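Local atomic coordinates of DNA polymerase II large subunit (Pyrococcus horikoshii, PDB entry 7OEC), a protein that carries an intein that probably cuts itself out of the polymerase precursor and joins the flanking sequences by protein splicing. Residues Ala4-Thr9 against Ser89-Val94; Ile11-Asn16 against Ile50-Phe55; Lys61-Asp66 against Lys154-Val159; Leu79-Leu84 against Lys137-Glu142. The protein carries 2 engineered substitutions. All blocks are in the same frame, centred on the assembly; numbering follows the deposited sequence.

Contact 1: Ala4-Thr9 against Ser89-Val94. Engineered in segment 4-9: A4 (natural residue Cys).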
loop_
_atom_site.group_PDB
_atom_site.type_symbol
_atom_site.label_atom_id
_atom_site.label_comp_id
_atom_site.label_asym_id
_atom_site.label_seq_id
_atom_site.Cartn_x
_atom_site.Cartn_y
_atom_site.Cartn_z
ATOM N N ALA A 4 -7.481 -2.359 4.457
ATOM C CA ALA A 4 -7.616 -1.538 3.258
ATOM C C ALA A 4 -6.866 -0.219 3.447
ATOM O O ALA A 4 -6.332 0.080 4.516
ATOM C CB ALA A 4 -9.101 -1.281 2.962
ATOM N N PHE A 5 -6.838 0.575 2.395
ATOM C CA PHE A 5 -6.283 1.906 2.358
ATOM C C PHE A 5 -7.363 2.890 1.906
ATOM O O PHE A 5 -8.310 2.527 1.194
ATOM C CB PHE A 5 -5.201 1.974 1.277
ATOM C CG PHE A 5 -4.040 1.055 1.439
ATOM C CD1 PHE A 5 -2.998 1.394 2.246
ATOM C CD2 PHE A 5 -3.944 -0.091 0.711
ATOM C CE1 PHE A 5 -1.889 0.597 2.358
ATOM C CE2 PHE A 5 -2.831 -0.853 0.790
ATOM C CZ PHE A 5 -1.798 -0.511 1.612
ATOM N N PRO A 6 -7.193 4.162 2.228
ATOM C CA PRO A 6 -8.046 5.184 1.625
ATOM C C PRO A 6 -7.820 5.266 0.120
ATOM O O PRO A 6 -6.721 5.021 -0.384
ATOM C CB PRO A 6 -7.607 6.472 2.324
ATOM C CG PRO A 6 -6.370 6.176 2.985
ATOM C CD PRO A 6 -6.189 4.719 3.141
ATOM N N GLY A 7 -8.881 5.624 -0.600
ATOM C CA GLY A 7 -8.815 5.679 -2.044
ATOM C C GLY A 7 -7.824 6.676 -2.595
ATOM O O GLY A 7 -7.394 6.509 -3.737
ATOM N N ASP A 8 -7.461 7.708 -1.833
ATOM C CA ASP A 8 -6.489 8.677 -2.328
ATOM C C ASP A 8 -5.043 8.224 -2.154
ATOM O O ASP A 8 -4.131 8.938 -2.565
ATOM C CB ASP A 8 -6.725 10.064 -1.717
ATOM C CG ASP A 8 -6.479 10.132 -0.214
ATOM O OD1 ASP A 8 -6.100 9.116 0.383
ATOM O OD2 ASP A 8 -6.672 11.243 0.375
ATOM N N THR A 9 -4.817 7.035 -1.619
ATOM C CA THR A 9 -3.477 6.484 -1.543
ATOM C C THR A 9 -2.956 6.252 -2.946
ATOM O O THR A 9 -3.668 5.716 -3.799
ATOM C CB THR A 9 -3.551 5.138 -0.826
ATOM O OG1 THR A 9 -4.086 5.274 0.490
ATOM C CG2 THR A 9 -2.192 4.485 -0.702
ATOM N N SER A 89 3.993 10.409 4.236
ATOM C CA SER A 89 2.957 9.859 5.104
ATOM C C SER A 89 2.171 8.793 4.362
ATOM O O SER A 89 2.137 8.748 3.126
ATOM C CB SER A 89 1.991 10.938 5.632
ATOM O OG SER A 89 1.303 11.579 4.566
ATOM N N PHE A 90 1.477 7.983 5.154
ATOM C CA PHE A 90 0.493 7.071 4.588
ATOM C C PHE A 90 -0.538 6.706 5.640
ATOM O O PHE A 90 -0.311 6.883 6.837
ATOM C CB PHE A 90 1.104 5.805 3.995
ATOM C CG PHE A 90 1.709 4.832 4.978
ATOM C CD1 PHE A 90 2.932 5.104 5.568
ATOM C CD2 PHE A 90 1.108 3.600 5.219
ATOM C CE1 PHE A 90 3.541 4.212 6.396
ATOM C CE2 PHE A 90 1.730 2.668 6.056
ATOM C CZ PHE A 90 2.966 2.979 6.632
ATOM N N GLU A 91 -1.663 6.152 5.173
ATOM C CA GLU A 91 -2.785 5.812 6.039
ATOM C C GLU A 91 -3.257 4.415 5.708
ATOM O O GLU A 91 -3.285 4.036 4.535
ATOM C CB GLU A 91 -3.980 6.756 5.811
ATOM C CG GLU A 91 -3.654 8.174 6.191
ATOM C CD GLU A 91 -4.747 9.174 5.881
ATOM O OE1 GLU A 91 -5.809 8.812 5.322
ATOM O OE2 GLU A 91 -4.544 10.347 6.225
ATOM N N THR A 92 -3.640 3.658 6.737
ATOM C CA THR A 92 -4.211 2.332 6.541
ATOM C C THR A 92 -5.322 2.092 7.545
ATOM O O THR A 92 -5.457 2.822 8.521
ATOM C CB THR A 92 -3.210 1.199 6.740
ATOM O OG1 THR A 92 -2.859 1.094 8.141
ATOM C CG2 THR A 92 -1.927 1.429 5.987
ATOM N N THR A 93 -6.127 1.067 7.307
ATOM C CA THR A 93 -7.058 0.699 8.363
ATOM C C THR A 93 -6.318 0.171 9.607
ATOM O O THR A 93 -5.138 -0.200 9.566
ATOM C CB THR A 93 -8.076 -0.310 7.862
ATOM O OG1 THR A 93 -7.372 -1.425 7.361
ATOM C CG2 THR A 93 -8.969 0.235 6.775
ATOM N N VAL A 94 -7.039 0.149 10.739
ATOM C CA VAL A 94 -6.377 -0.002 12.042
ATOM C C VAL A 94 -5.603 -1.306 12.150
ATOM O O VAL A 94 -4.614 -1.357 12.884
ATOM C CB VAL A 94 -7.375 0.132 13.204
ATOM C CG1 VAL A 94 -7.931 1.431 13.154
ATOM C CG2 VAL A 94 -8.439 -0.919 13.150
HETATM O O HOH W 1 -7.253 9.960 3.123
HETATM O O HOH W 2 -2.392 6.756 2.322
#
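A chi1 of 57° sets T93 OG1 between its own N and carbonyl carbon, where it accepts a hydrogen bond from A4 N (3.1 Å, 157°). T93 fits the TxxH sequence of intein block B, in the HINT fold. A4 is engineered (natural Cys). A block B threonine bonding the amide of the first intein residue is consistent with a role at the upstream splice junction. T93 N adds a bond to A4 O (3.0 Å), so A4 is gripped through both backbone polar atoms. F5 CG lies anti to its carbonyl carbon (chi1 -60°). The ring then runs beside T92, with T92 CG2 3.7 Å from F5 CE1, and E91 O sits at the ring edge. The H96 ring also meets F5. P6 crosses the E91 side chain at about a right angle. A type I turn runs from P6 to T9. One water accepts from E91 N and donates to T9 OG1, which in turn donates to P6 O at 2.8 Å.

Contact 2: Ile11-Asn16 against Ile50-Phe55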
loop_
_atom_site.group_PDB
_atom_site.type_symbol
_atom_site.label_atom_id
_atom_site.label_comp_id
_atom_site.label_asym_id
_atom_site.label_seq_id
_atom_site.Cartn_x
_atom_site.Cartn_y
_atom_site.Cartn_z
ATOM N N ILE A 11 -0.318 4.452 -5.601
ATOM C CA ILE A 11 0.416 3.211 -5.741
ATOM C C ILE A 11 1.238 3.191 -7.031
ATOM O O ILE A 11 0.795 3.685 -8.078
ATOM C CB ILE A 11 -0.543 2.013 -5.665
ATOM C CG1 ILE A 11 0.236 0.711 -5.607
ATOM C CG2 ILE A 11 -1.525 2.102 -6.746
ATOM C CD1 ILE A 11 -0.623 -0.455 -5.148
ATOM N N LEU A 12 2.458 2.650 -6.935
ATOM C CA LEU A 12 3.369 2.579 -8.072
ATOM C C LEU A 12 3.064 1.352 -8.922
ATOM O O LEU A 12 3.083 0.210 -8.438
ATOM C CB LEU A 12 4.799 2.505 -7.568
ATOM C CG LEU A 12 5.912 2.586 -8.608
ATOM C CD1 LEU A 12 5.869 3.907 -9.366
ATOM C CD2 LEU A 12 7.273 2.345 -7.958
ATOM N N VAL A 13 2.741 1.606 -10.187
ATOM C CA VAL A 13 2.353 0.596 -11.149
ATOM C C VAL A 13 3.127 0.823 -12.441
ATOM O O VAL A 13 3.793 1.839 -12.643
ATOM C CB VAL A 13 0.833 0.613 -11.431
ATOM C CG1 VAL A 13 0.062 0.214 -10.143
ATOM C CG2 VAL A 13 0.340 1.940 -11.971
ATOM N N GLN A 14 3.055 -0.174 -13.303
ATOM C CA GLN A 14 3.575 -0.097 -14.651
ATOM C C GLN A 14 2.381 -0.269 -15.573
ATOM O O GLN A 14 1.732 -1.324 -15.545
ATOM C CB GLN A 14 4.565 -1.225 -14.900
ATOM C CG GLN A 14 5.272 -0.966 -16.202
ATOM C CD GLN A 14 6.086 -2.093 -16.634
ATOM O OE1 GLN A 14 7.301 -1.977 -16.683
ATOM N NE2 GLN A 14 5.439 -3.218 -16.964
ATOM N N ILE A 15 2.061 0.762 -16.351
ATOM C CA ILE A 15 0.913 0.714 -17.253
ATOM C C ILE A 15 1.448 0.766 -18.674
ATOM O O ILE A 15 2.146 1.720 -19.049
ATOM C CB ILE A 15 -0.103 1.841 -17.003
ATOM C CG1 ILE A 15 -0.688 1.744 -15.583
ATOM C CG2 ILE A 15 -1.201 1.736 -18.064
ATOM C CD1 ILE A 15 -1.614 2.815 -15.225
ATOM N N ASN A 16 1.191 -0.291 -19.435
ATOM C CA ASN A 16 1.667 -0.388 -20.802
ATOM C C ASN A 16 3.155 -0.039 -20.897
ATOM O O ASN A 16 3.593 0.723 -21.767
ATOM C CB ASN A 16 0.862 0.498 -21.754
ATOM C CG ASN A 16 -0.576 0.048 -21.948
ATOM O OD1 ASN A 16 -1.538 0.725 -21.528
ATOM N ND2 ASN A 16 -0.739 -1.034 -22.668
ATOM N N ILE A 50 -1.351 -3.849 -17.086
ATOM C CA ILE A 50 -0.925 -3.235 -15.832
ATOM C C ILE A 50 -0.241 -4.282 -14.971
ATOM O O ILE A 50 -0.629 -5.458 -14.960
ATOM C CB ILE A 50 -2.104 -2.529 -15.105
ATOM C CG1 ILE A 50 -1.566 -1.743 -13.877
ATOM C CG2 ILE A 50 -3.278 -3.523 -14.770
ATOM C CD1 ILE A 50 -2.493 -0.757 -13.297
ATOM N N LYS A 51 0.837 -3.852 -14.319
ATOM C CA LYS A 51 1.507 -4.624 -13.293
ATOM C C LYS A 51 1.752 -3.703 -12.105
ATOM O O LYS A 51 1.766 -2.479 -12.234
ATOM C CB LYS A 51 2.810 -5.213 -13.835
ATOM C CG LYS A 51 2.633 -6.346 -14.844
ATOM C CD LYS A 51 3.979 -6.783 -15.303
ATOM C CE LYS A 51 3.898 -7.790 -16.432
ATOM N NZ LYS A 51 2.820 -8.796 -16.211
ATOM N N VAL A 52 1.901 -4.284 -10.932
ATOM C CA VAL A 52 2.169 -3.511 -9.732
ATOM C C VAL A 52 3.618 -3.718 -9.335
ATOM O O VAL A 52 4.176 -4.812 -9.497
ATOM C CB VAL A 52 1.163 -3.874 -8.622
ATOM C CG1 VAL A 52 1.326 -5.301 -8.115
ATOM C CG2 VAL A 52 1.303 -2.905 -7.479
ATOM N N TYR A 53 4.262 -2.653 -8.871
ATOM C CA TYR A 53 5.593 -2.820 -8.317
ATOM C C TYR A 53 5.525 -3.302 -6.872
ATOM O O TYR A 53 4.785 -2.782 -6.034
ATOM C CB TYR A 53 6.332 -1.505 -8.374
ATOM C CG TYR A 53 6.859 -1.109 -9.744
ATOM C CD1 TYR A 53 8.122 -1.472 -10.139
ATOM C CD2 TYR A 53 6.118 -0.336 -10.599
ATOM C CE1 TYR A 53 8.622 -1.090 -11.330
ATOM C CE2 TYR A 53 6.613 0.063 -11.816
ATOM C CZ TYR A 53 7.873 -0.323 -12.176
ATOM O OH TYR A 53 8.459 0.027 -13.366
ATOM N N SER A 54 6.293 -4.314 -6.591
ATOM C CA SER A 54 6.337 -4.912 -5.271
ATOM C C SER A 54 7.776 -4.923 -4.796
ATOM O O SER A 54 8.709 -4.649 -5.537
ATOM C CB SER A 54 5.809 -6.361 -5.245
ATOM O OG SER A 54 4.443 -6.431 -5.558
ATOM N N PHE A 55 7.948 -5.238 -3.538
ATOM C CA PHE A 55 9.264 -5.410 -2.961
ATOM C C PHE A 55 9.373 -6.861 -2.522
ATOM O O PHE A 55 8.499 -7.365 -1.799
ATOM C CB PHE A 55 9.475 -4.466 -1.774
ATOM C CG PHE A 55 10.910 -4.313 -1.386
ATOM C CD1 PHE A 55 11.448 -5.007 -0.311
ATOM C CD2 PHE A 55 11.749 -3.508 -2.150
ATOM C CE1 PHE A 55 12.786 -4.863 -0.001
ATOM C CE2 PHE A 55 13.089 -3.377 -1.838
ATOM C CZ PHE A 55 13.601 -4.039 -0.761
HETATM O O HOH W 3 3.234 -0.707 -5.773
#
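L12 and Y53 begin the polar contacts, which are three backbone hydrogen bonds. Y53 N donates to L12 O (3.1 Å). Q14 and K51 form a hydrogen-bonded antiparallel pair: Q14 N reaches K51 O at 2.8 Å, and K51 N returns to Q14 O. A weaker CA-H...O contact joins I50 CA to Q14 O. Near the Y53 end, one water lies within hydrogen-bonding distance of both L12 O and Y53 O.

The aromatic contact is made by the Y53 ring. L12 CD2 lies over it, 4.3 Å from the centroid and 29° off the normal, an off-centre CH-pi contact. L12 CG comes within 3.5 Å of Y53 CD2. With its CG anti to the carbonyl carbon (chi1 -76°), Y53 lies against the opposite strand, and V13 O meets the ring edge near CE2.

The apolar contacts are on the face of V13, I15, I50 and V52. I50 CD1 is shared: it lies 3.8 Å from I15 CG1 and 4.1 Å from V13 CB. I11 CD1 touches V52 CG2. On the other face Q14 runs alongside K51, pointing the same way, while K51 NZ is taken by D66.

The two strands meet at 138°, with axes 4.6 Å apart. This is twisted antiparallel pairing within the large curled sheet of the HINT fold.

Contact 3: Lys61-Asp66 against Lys154-Val159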
loop_
_atom_site.group_PDB
_atom_site.type_symbol
_atom_site.label_atom_id
_atom_site.label_comp_id
_atom_site.label_asym_id
_atom_site.label_seq_id
_atom_site.Cartn_x
_atom_site.Cartn_y
_atom_site.Cartn_z
ATOM N N LYS A 61 14.763 -6.652 -3.401
ATOM C CA LYS A 61 14.704 -6.107 -4.760
ATOM C C LYS A 61 13.282 -5.663 -5.087
ATOM O O LYS A 61 12.319 -6.308 -4.694
ATOM C CB LYS A 61 15.075 -7.175 -5.834
ATOM C CG LYS A 61 16.530 -7.443 -6.000
ATOM C CD LYS A 61 16.775 -8.186 -7.317
ATOM C CE LYS A 61 15.664 -9.211 -7.606
ATOM N NZ LYS A 61 16.007 -10.219 -8.626
ATOM N N VAL A 62 13.151 -4.586 -5.858
ATOM C CA VAL A 62 11.876 -4.235 -6.476
ATOM C C VAL A 62 11.587 -5.170 -7.650
ATOM O O VAL A 62 12.456 -5.469 -8.486
ATOM C CB VAL A 62 11.966 -2.768 -6.933
ATOM C CG1 VAL A 62 10.720 -2.333 -7.708
ATOM C CG2 VAL A 62 12.124 -1.888 -5.728
ATOM N N VAL A 63 10.352 -5.637 -7.733
ATOM C CA VAL A 63 9.962 -6.590 -8.758
ATOM C C VAL A 63 8.611 -6.136 -9.256
ATOM O O VAL A 63 7.913 -5.397 -8.575
ATOM C CB VAL A 63 9.849 -8.000 -8.161
ATOM C CG1 VAL A 63 9.440 -9.062 -9.218
ATOM C CG2 VAL A 63 11.175 -8.409 -7.556
ATOM N N LEU A 64 8.252 -6.553 -10.457
ATOM C CA LEU A 64 6.908 -6.348 -10.970
ATOM C C LEU A 64 6.076 -7.623 -10.808
ATOM O O LEU A 64 6.596 -8.735 -10.918
ATOM C CB LEU A 64 6.993 -5.965 -12.442
ATOM C CG LEU A 64 7.449 -4.551 -12.758
ATOM C CD1 LEU A 64 7.667 -4.429 -14.209
ATOM C CD2 LEU A 64 6.386 -3.558 -12.319
ATOM N N THR A 65 4.778 -7.463 -10.544
ATOM C CA THR A 65 3.906 -8.620 -10.401
ATOM C C THR A 65 2.501 -8.291 -10.891
ATOM O O THR A 65 2.113 -7.135 -11.013
ATOM C CB THR A 65 3.918 -9.153 -8.962
ATOM O OG1 THR A 65 3.338 -10.463 -8.956
ATOM C CG2 THR A 65 3.166 -8.275 -8.044
ATOM N N ASP A 66 1.713 -9.327 -11.110
ATOM C CA ASP A 66 0.352 -9.147 -11.588
ATOM C C ASP A 66 -0.587 -8.716 -10.465
ATOM O O ASP A 66 -0.386 -9.023 -9.296
ATOM C CB ASP A 66 -0.143 -10.456 -12.201
ATOM C CG ASP A 66 0.448 -10.704 -13.588
ATOM O OD1 ASP A 66 0.742 -9.696 -14.287
ATOM O OD2 ASP A 66 0.609 -11.878 -13.990
ATOM N N LYS A 154 0.007 -10.634 -6.961
ATOM C CA LYS A 154 0.404 -12.030 -7.038
ATOM C C LYS A 154 1.760 -12.235 -6.364
ATOM O O LYS A 154 2.704 -11.491 -6.607
ATOM C CB LYS A 154 0.482 -12.425 -8.513
ATOM C CG LYS A 154 0.767 -13.901 -8.783
ATOM C CD LYS A 154 -0.399 -14.549 -9.539
ATOM C CE LYS A 154 -0.122 -15.969 -9.953
ATOM N NZ LYS A 154 -1.041 -16.350 -11.102
ATOM N N LYS A 155 1.853 -13.231 -5.496
ATOM C CA LYS A 155 3.118 -13.696 -4.913
ATOM C C LYS A 155 3.683 -12.880 -3.738
ATOM O O LYS A 155 3.781 -13.378 -2.612
ATOM C CB LYS A 155 4.195 -13.944 -6.000
ATOM C CG LYS A 155 5.438 -14.635 -5.473
ATOM C CD LYS A 155 6.360 -15.075 -6.611
ATOM C CE LYS A 155 7.683 -15.521 -6.069
ATOM N N TYR A 156 4.083 -11.641 -3.959
ATOM C CA TYR A 156 4.855 -10.904 -2.952
ATOM C C TYR A 156 4.021 -10.170 -1.896
ATOM O O TYR A 156 4.437 -9.996 -0.732
ATOM C CB TYR A 156 5.728 -9.890 -3.695
ATOM C CG TYR A 156 6.648 -10.535 -4.684
ATOM C CD1 TYR A 156 7.714 -11.306 -4.266
ATOM C CD2 TYR A 156 6.394 -10.459 -6.021
ATOM C CE1 TYR A 156 8.507 -11.930 -5.170
ATOM C CE2 TYR A 156 7.156 -11.104 -6.906
ATOM C CZ TYR A 156 8.232 -11.812 -6.489
ATOM O OH TYR A 156 9.026 -12.429 -7.426
ATOM N N HIS A 157 2.853 -9.719 -2.292
ATOM C CA HIS A 157 1.906 -9.077 -1.387
ATOM C C HIS A 157 2.459 -7.838 -0.700
ATOM O O HIS A 157 2.011 -7.485 0.390
ATOM C CB HIS A 157 1.308 -10.033 -0.346
ATOM C CG HIS A 157 0.774 -11.305 -0.922
ATOM N ND1 HIS A 157 0.062 -11.386 -2.107
ATOM C CD2 HIS A 157 0.908 -12.576 -0.485
ATOM C CE1 HIS A 157 -0.244 -12.649 -2.352
ATOM N NE2 HIS A 157 0.298 -13.394 -1.403
ATOM N N THR A 158 3.372 -7.141 -1.362
ATOM C CA THR A 158 3.848 -5.835 -0.939
ATOM C C THR A 158 3.638 -4.860 -2.088
ATOM O O THR A 158 3.483 -5.259 -3.248
ATOM C CB THR A 158 5.314 -5.902 -0.584
ATOM O OG1 THR A 158 6.009 -6.407 -1.699
ATOM C CG2 THR A 158 5.553 -6.855 0.552
ATOM N N VAL A 159 3.584 -3.581 -1.730
ATOM C CA VAL A 159 3.296 -2.505 -2.660
ATOM C C VAL A 159 4.148 -1.315 -2.243
ATOM O O VAL A 159 4.709 -1.264 -1.139
ATOM C CB VAL A 159 1.796 -2.133 -2.678
ATOM C CG1 VAL A 159 0.938 -3.269 -3.224
ATOM C CG2 VAL A 159 1.293 -1.777 -1.295
#
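T65 meets the Y156 ring at its edge, where T65 CB is 4.1 Å from Y156 CD2. One face of the ring carries K155 CG, 4.0 Å above the plane and over its centre. V63 crosses the tyrosine at about a right angle. Its CG1 approaches the ring obliquely and lies 3.8 Å from both Y156 CE2 and Y156 OH.

Two hydrogen bonds join the segments beside this packing. K154 N donates to D66 O at 2.9 Å and is nearly straight (174°). T65 OG1 points anti to its own N (chi1 -165°), which directs it across to K154 O at 2.6 Å. The same carbonyl accepts from Y156 N at 3.0 Å. That bond closes a classic gamma turn centred on K155, whose phi is positive (80°). The turn lies between strands 147-153 and 158-161 and brings the tyrosine against V63 and T65 of strand 61-74.

The charged ends of D66 and K154 do not pair here. D66 OD1 forms a salt bridge with K51, and the K154 side chain lies about 5 Å from a bound zinc ion. The chemistry centres on one carbonyl: T65 OG1 and Y156 N reach K154 O from opposite faces of its plane, which pins the turn to the strand.

Contact 4: Leu79-Leu84 against Lys137-Glu142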
loop_
_atom_site.group_PDB
_atom_site.type_symbol
_atom_site.label_atom_id
_atom_site.label_comp_id
_atom_site.label_asym_id
_atom_site.label_seq_id
_atom_site.Cartn_x
_atom_site.Cartn_y
_atom_site.Cartn_z
ATOM N N LEU A 79 -8.935 4.899 10.587
ATOM C CA LEU A 79 -7.659 4.740 9.950
ATOM C C LEU A 79 -6.584 5.176 10.923
ATOM O O LEU A 79 -6.833 5.875 11.907
ATOM C CB LEU A 79 -7.596 5.608 8.708
ATOM C CG LEU A 79 -8.628 5.398 7.612
ATOM C CD1 LEU A 79 -8.475 6.513 6.540
ATOM C CD2 LEU A 79 -8.472 4.099 6.971
ATOM N N ILE A 80 -5.370 4.752 10.621
ATOM C CA ILE A 80 -4.168 5.237 11.273
ATOM C C ILE A 80 -3.318 5.932 10.219
ATOM O O ILE A 80 -3.106 5.393 9.126
ATOM C CB ILE A 80 -3.414 4.083 11.957
ATOM C CG1 ILE A 80 -4.327 3.450 13.027
ATOM C CG2 ILE A 80 -2.127 4.580 12.592
ATOM C CD1 ILE A 80 -3.688 2.324 13.694
ATOM N N ARG A 81 -2.844 7.120 10.546
ATOM C CA ARG A 81 -1.947 7.871 9.692
ATOM C C ARG A 81 -0.566 7.892 10.322
ATOM O O ARG A 81 -0.407 8.214 11.506
ATOM C CB ARG A 81 -2.460 9.297 9.518
ATOM C CG ARG A 81 -1.575 10.182 8.644
ATOM C CD ARG A 81 -2.196 11.551 8.576
ATOM N NE ARG A 81 -1.307 12.533 7.992
ATOM C CZ ARG A 81 -1.130 12.713 6.693
ATOM N NH1 ARG A 81 -1.783 11.951 5.800
ATOM N NH2 ARG A 81 -0.319 13.705 6.311
ATOM N N PHE A 82 0.421 7.539 9.527
ATOM C CA PHE A 82 1.820 7.573 9.897
ATOM C C PHE A 82 2.481 8.729 9.178
ATOM O O PHE A 82 2.430 8.806 7.944
ATOM C CB PHE A 82 2.470 6.270 9.457
ATOM C CG PHE A 82 1.845 5.076 10.079
ATOM C CD1 PHE A 82 2.121 4.753 11.393
ATOM C CD2 PHE A 82 0.950 4.315 9.369
ATOM C CE1 PHE A 82 1.528 3.703 11.998
ATOM C CE2 PHE A 82 0.376 3.181 9.942
ATOM C CZ PHE A 82 0.663 2.871 11.272
ATOM N N GLU A 83 3.093 9.614 9.943
ATOM C CA GLU A 83 3.878 10.710 9.416
ATOM C C GLU A 83 5.313 10.330 9.653
ATOM O O GLU A 83 5.691 10.019 10.792
ATOM C CB GLU A 83 3.544 12.014 10.146
ATOM C CG GLU A 83 2.025 12.252 10.008
ATOM C CD GLU A 83 1.513 13.504 10.678
ATOM O OE1 GLU A 83 2.348 14.195 11.308
ATOM O OE2 GLU A 83 0.288 13.802 10.552
ATOM N N LEU A 84 6.102 10.428 8.605
ATOM C CA LEU A 84 7.471 9.977 8.595
ATOM C C LEU A 84 8.465 11.131 8.596
ATOM O O LEU A 84 8.192 12.267 8.168
ATOM C CB LEU A 84 7.692 9.109 7.355
ATOM C CG LEU A 84 6.628 7.985 7.162
ATOM C CD1 LEU A 84 7.003 7.077 6.001
ATOM C CD2 LEU A 84 6.483 7.149 8.408
ATOM N N LYS A 137 5.194 10.558 13.840
ATOM C CA LYS A 137 3.925 10.817 14.500
ATOM C C LYS A 137 2.892 9.834 13.998
ATOM O O LYS A 137 2.891 9.481 12.825
ATOM C CB LYS A 137 3.413 12.232 14.227
ATOM C CG LYS A 137 2.244 12.587 15.116
ATOM C CD LYS A 137 1.769 14.018 14.857
ATOM C CE LYS A 137 0.614 14.424 15.799
ATOM N NZ LYS A 137 1.085 14.903 17.162
ATOM N N ILE A 138 2.005 9.411 14.879
ATOM C CA ILE A 138 0.936 8.489 14.546
ATOM C C ILE A 138 -0.371 9.113 15.002
ATOM O O ILE A 138 -0.472 9.611 16.131
ATOM C CB ILE A 138 1.145 7.131 15.222
ATOM C CG1 ILE A 138 2.512 6.609 14.816
ATOM C CG2 ILE A 138 0.029 6.151 14.807
ATOM C CD1 ILE A 138 2.815 5.271 15.430
ATOM N N GLU A 139 -1.357 9.122 14.104
ATOM C CA GLU A 139 -2.666 9.690 14.378
ATOM C C GLU A 139 -3.773 8.695 14.092
ATOM O O GLU A 139 -3.720 7.983 13.094
ATOM C CB GLU A 139 -2.991 10.869 13.445
ATOM C CG GLU A 139 -1.979 11.985 13.469
ATOM C CD GLU A 139 -2.477 13.194 12.766
ATOM O OE1 GLU A 139 -3.011 13.073 11.655
ATOM O OE2 GLU A 139 -2.357 14.268 13.346
ATOM N N PHE A 140 -4.793 8.695 14.910
ATOM C CA PHE A 140 -5.996 7.918 14.649
ATOM C C PHE A 140 -6.978 8.861 13.983
ATOM O O PHE A 140 -7.166 10.000 14.436
ATOM C CB PHE A 140 -6.627 7.406 15.935
ATOM C CG PHE A 140 -6.060 6.129 16.420
ATOM C CD1 PHE A 140 -5.151 6.118 17.470
ATOM C CD2 PHE A 140 -6.448 4.932 15.871
ATOM C CE1 PHE A 140 -4.615 4.929 17.933
ATOM C CE2 PHE A 140 -5.923 3.749 16.348
ATOM C CZ PHE A 140 -5.004 3.758 17.375
ATOM N N ILE A 141 -7.587 8.408 12.884
ATOM C CA ILE A 141 -8.420 9.260 12.043
ATOM C C ILE A 141 -9.789 8.620 11.899
ATOM O O ILE A 141 -9.883 7.429 11.597
ATOM C CB ILE A 141 -7.738 9.497 10.683
ATOM C CG1 ILE A 141 -6.453 10.288 10.982
ATOM C CG2 ILE A 141 -8.692 10.171 9.685
ATOM C CD1 ILE A 141 -5.712 10.534 9.792
ATOM N N GLU A 142 -10.848 9.396 12.133
ATOM C CA GLU A 142 -12.198 8.872 11.968
ATOM C C GLU A 142 -12.390 8.582 10.486
ATOM O O GLU A 142 -11.848 9.329 9.667
ATOM C CB GLU A 142 -13.199 9.937 12.411
ATOM C CG GLU A 142 -13.354 10.067 13.931
ATOM C CD GLU A 142 -14.312 9.063 14.521
ATOM O OE1 GLU A 142 -14.890 8.246 13.768
ATOM O OE2 GLU A 142 -14.498 9.081 15.755
#
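L79-L84 and the strand 137-141 run antiparallel at 155°, with axes 4.6 Å apart. Six backbone hydrogen bonds link them, two at each of the pairs L79 with I141, R81 with E139 and E83 with K137. R81 N to E139 O is 2.8 Å. I80 with F140 and F82 with I138 are the non-hydrogen-bonded pairs. CA-H...O contacts fill in there, such as I138 CA to R81 O.

The face of I80, F82, I138 and F140 is apolar. I80 CG2 and I138 CG2 are only 3.5 Å apart, which is tight. The same I80 CG2 sits over one face of the F82 ring, offset toward the rim. I138 CG1 touches F82 CD1 at 3.9 Å, the two side chains lying side by side.

The other face mixes charge and carbon. With its chain extended from CG to NE, R81 reaches E83. R81 NE bonds to E83 OE2 at 3.3 Å in a salt bridge, entering on the anti side of the carboxylate. R81 NH1 forms a salt bridge with E91 of the neighbouring strand 89-93. I141 CD1 packs on R81 CB at 3.5 Å, and K137 CD lies against E83 OE1.

This regular antiparallel pairing forms the middle of a four-stranded sheet, with strands 89-93 and 119-123 at its edges, in the all-beta HINT fold of inteins.

Contacts 1 and 4 are neighbours, with centres 9 Å apart. Strand 89-93 pairs with strand 79-84, through T92 O to I80 N at 2.9 Å and F90 O to F82 N at 2.9 Å. Contacts 2 and 3 form the other pair, also 9 Å between centres. There strands 50-56 and 61-74 are adjacent, and F55 O meets T158 OG1 at 2.7 Å. Contact 4 lies 25 Å from contacts 2 and 3 between centres, across the chain's centre. Contact 1 comes closer, its nearest atoms about 4 Å from contact 3. It holds one of two engineered positions, A4, and leads into strand 10-15 of contact 2. The zinc near contact 3 is about 11 Å from the V52 side chain.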